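Local structure of DUF4974 domain-containing protein (Parabacteroides distasonis, 4M0N) at residues Val206-Gln211 with Ile216-Glu221. The protein is a putative anti-sigma factor of the FecR family, probably acting as a sigma factor antagonist at the membrane. The protein carries 1 engineered substitution. Residues are numbered along the deposited sequence; the frame is centred on the assembly and turned at random.
Sequences VLNAIQ and IRYRKE
In a helix-turn-strand unit of the FecR C-terminal domain, the chain leaves helix 203-214 through a short turn and strand 217-221 folds back along the helix, so that Tyr218 lies across Leu207 and reaches Asn208. The short helix and strand segments run roughly antiparallel, with 146° between their directions. CB of Leu207 sits over one face of the Tyr218 ring, 3.9 Å from its centroid, in a CH-pi contact offset toward the CD1-CE1 edge of the ring, while Leu207 CD1 touches the CG and CD2 side. Leucine suits this buried place because its side chain packs on the ring with CB and CD1 and also touches Leu174 of helix 167-178. The phenol finishes at the more exposed margin, where Tyr218 OH donates a hydrogen bond to Asn208 OD1 at 2.7 Å; the acceptor lies at the ring edge, and the donor stands 30° off the amide's carbonyl plane. Tyr218 has CG between its own backbone N and carbonyl carbon (chi1 64°), which swings the ring over the helix. Replacing Tyr218 by an alanine would probably uncover the Leu207 side chain and leave Asn208 OD1 without its phenol donor.

Strand 217-221 is an outer strand of a three-stranded sheet, pairing antiparallel with strand 224-228, and the helix also touches helix 167-178 through Ile210 on Val170. Nearer the turn the chains close in: the Ile216 carbonyl oxygen lies 3.1 Å from Gln211 CA in a CA-H...O contact, and Gln211 CB and CG also crowd it. On the buried side, Ile210 CG2 and Ile216 CD1 touch at 4.2 Å; beta-branched apolar chains suit this place. Gln211 extends outward from the helix and carries its amide carbon toward Arg217 CG, the two chains crossing at a slant. Gln211 NE2 and Arg217 NH1, both donors, merely approach to 3.4 Å without bonding.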
loop_
_atom_site.group_PDB
_atom_site.type_symbol
_atom_site.label_atom_id
_atom_site.label_comp_id
_atom_site.label_asym_id
_atom_site.label_seq_id
_atom_site.Cartn_x
_atom_site.Cartn_y
_atom_site.Cartn_z
ATOM N N VAL A 206 12.085 13.583 5.910
ATOM C CA VAL A 206 11.259 13.368 4.749
ATOM C C VAL A 206 10.541 14.653 4.379
ATOM O O VAL A 206 10.517 15.009 3.213
ATOM C CB VAL A 206 10.253 12.227 4.934
ATOM C CG1 VAL A 206 9.378 12.146 3.694
ATOM C CG2 VAL A 206 10.973 10.897 5.190
ATOM N N LEU A 207 9.998 15.362 5.370
ATOM C CA LEU A 207 9.338 16.635 5.104
ATOM C C LEU A 207 10.311 17.702 4.561
ATOM O O LEU A 207 9.959 18.431 3.648
ATOM C CB LEU A 207 8.596 17.139 6.336
ATOM C CG LEU A 207 7.440 16.224 6.780
ATOM C CD1 LEU A 207 6.907 16.707 8.117
ATOM C CD2 LEU A 207 6.347 16.197 5.726
ATOM N N ASN A 208 11.538 17.741 5.073
ATOM C CA ASN A 208 12.567 18.637 4.512
ATOM C C ASN A 208 12.861 18.337 3.042
ATOM O O ASN A 208 13.002 19.247 2.213
ATOM C CB ASN A 208 13.874 18.561 5.326
ATOM C CG ASN A 208 13.709 19.017 6.759
ATOM O OD1 ASN A 208 12.795 19.769 7.091
ATOM N ND2 ASN A 208 14.620 18.581 7.622
ATOM N N ALA A 209 12.940 17.059 2.707
ATOM C CA ALA A 209 13.187 16.653 1.332
ATOM C C ALA A 209 12.055 17.083 0.416
ATOM O O ALA A 209 12.286 17.509 -0.715
ATOM C CB ALA A 209 13.395 15.161 1.261
ATOM N N ILE A 210 10.825 16.967 0.909
ATOM C CA ILE A 210 9.665 17.457 0.185
ATOM C C ILE A 210 9.733 18.962 0.035
ATOM O O ILE A 210 9.451 19.471 -1.044
ATOM C CB ILE A 210 8.357 17.042 0.883
ATOM C CG1 ILE A 210 8.145 15.547 0.690
ATOM C CG2 ILE A 210 7.157 17.761 0.308
ATOM C CD1 ILE A 210 7.175 14.940 1.661
ATOM N N GLN A 211 10.111 19.659 1.109
ATOM C CA GLN A 211 10.275 21.116 1.064
ATOM C C GLN A 211 11.283 21.490 -0.012
ATOM O O GLN A 211 11.009 22.349 -0.851
ATOM C CB GLN A 211 10.700 21.678 2.423
ATOM C CG GLN A 211 10.735 23.205 2.489
ATOM C CD GLN A 211 11.414 23.727 3.734
ATOM O OE1 GLN A 211 11.159 23.269 4.846
ATOM N NE2 GLN A 211 12.277 24.709 3.554
ATOM N N ILE A 216 6.968 23.168 -0.276
ATOM C CA ILE A 216 6.012 22.942 0.809
ATOM C C ILE A 216 6.728 23.011 2.166
ATOM O O ILE A 216 7.727 22.328 2.373
ATOM C CB ILE A 216 5.313 21.579 0.638
ATOM C CG1 ILE A 216 4.434 21.598 -0.618
ATOM C CG2 ILE A 216 4.451 21.223 1.853
ATOM C CD1 ILE A 216 4.091 20.216 -1.118
ATOM N N ARG A 217 6.240 23.862 3.069
ATOM C CA ARG A 217 6.781 23.937 4.423
ATOM C C ARG A 217 5.860 23.208 5.384
ATOM O O ARG A 217 4.721 22.858 5.042
ATOM C CB ARG A 217 6.957 25.391 4.879
ATOM C CG ARG A 217 8.123 26.108 4.216
ATOM C CD ARG A 217 8.268 27.544 4.699
ATOM N NE ARG A 217 8.979 28.333 3.689
ATOM C CZ ARG A 217 10.304 28.428 3.574
ATOM N NH1 ARG A 217 11.117 27.810 4.431
ATOM N NH2 ARG A 217 10.823 29.159 2.589
ATOM N N TYR A 218 6.363 22.968 6.585
ATOM C CA TYR A 218 5.557 22.365 7.640
ATOM C C TYR A 218 5.796 23.037 8.990
ATOM O O TYR A 218 6.902 23.484 9.269
ATOM C CB TYR A 218 5.879 20.876 7.743
ATOM C CG TYR A 218 7.301 20.584 8.162
ATOM C CD1 TYR A 218 8.341 20.616 7.234
ATOM C CD2 TYR A 218 7.603 20.274 9.484
ATOM C CE1 TYR A 218 9.637 20.330 7.609
ATOM C CE2 TYR A 218 8.898 19.991 9.870
ATOM C CZ TYR A 218 9.910 20.018 8.925
ATOM O OH TYR A 218 11.203 19.743 9.317
ATOM N N ARG A 219 4.747 23.121 9.807
ATOM C CA ARG A 219 4.897 23.481 11.218
ATOM C C ARG A 219 4.094 22.571 12.146
ATOM O O ARG A 219 3.030 22.063 11.775
ATOM C CB ARG A 219 4.503 24.943 11.450
ATOM C CG ARG A 219 3.071 25.271 11.066
ATOM C CD ARG A 219 2.769 26.756 11.170
ATOM N NE ARG A 219 1.989 27.188 10.013
ATOM C CZ ARG A 219 0.698 26.925 9.818
ATOM N NH1 ARG A 219 -0.011 26.237 10.713
ATOM N NH2 ARG A 219 0.105 27.368 8.716
ATOM N N LYS A 220 4.604 22.388 13.364
ATOM C CA LYS A 220 3.947 21.546 14.359
ATOM C C LYS A 220 2.969 22.367 15.194
ATOM O O LYS A 220 3.244 23.515 15.535
ATOM C CB LYS A 220 4.979 20.879 15.272
ATOM N N GLU A 221 1.820 21.766 15.501
ATOM C CA GLU A 221 0.838 22.328 16.435
ATOM C C GLU A 221 0.518 21.265 17.491
ATOM O O GLU A 221 1.187 20.234 17.543
ATOM C CB GLU A 221 -0.428 22.741 15.689
ATOM C CG GLU A 221 -0.184 23.736 14.569
ATOM C CD GLU A 221 -1.465 24.171 13.882
ATOM O OE1 GLU A 221 -2.520 23.540 14.117
ATOM O OE2 GLU A 221 -1.416 25.147 13.101
#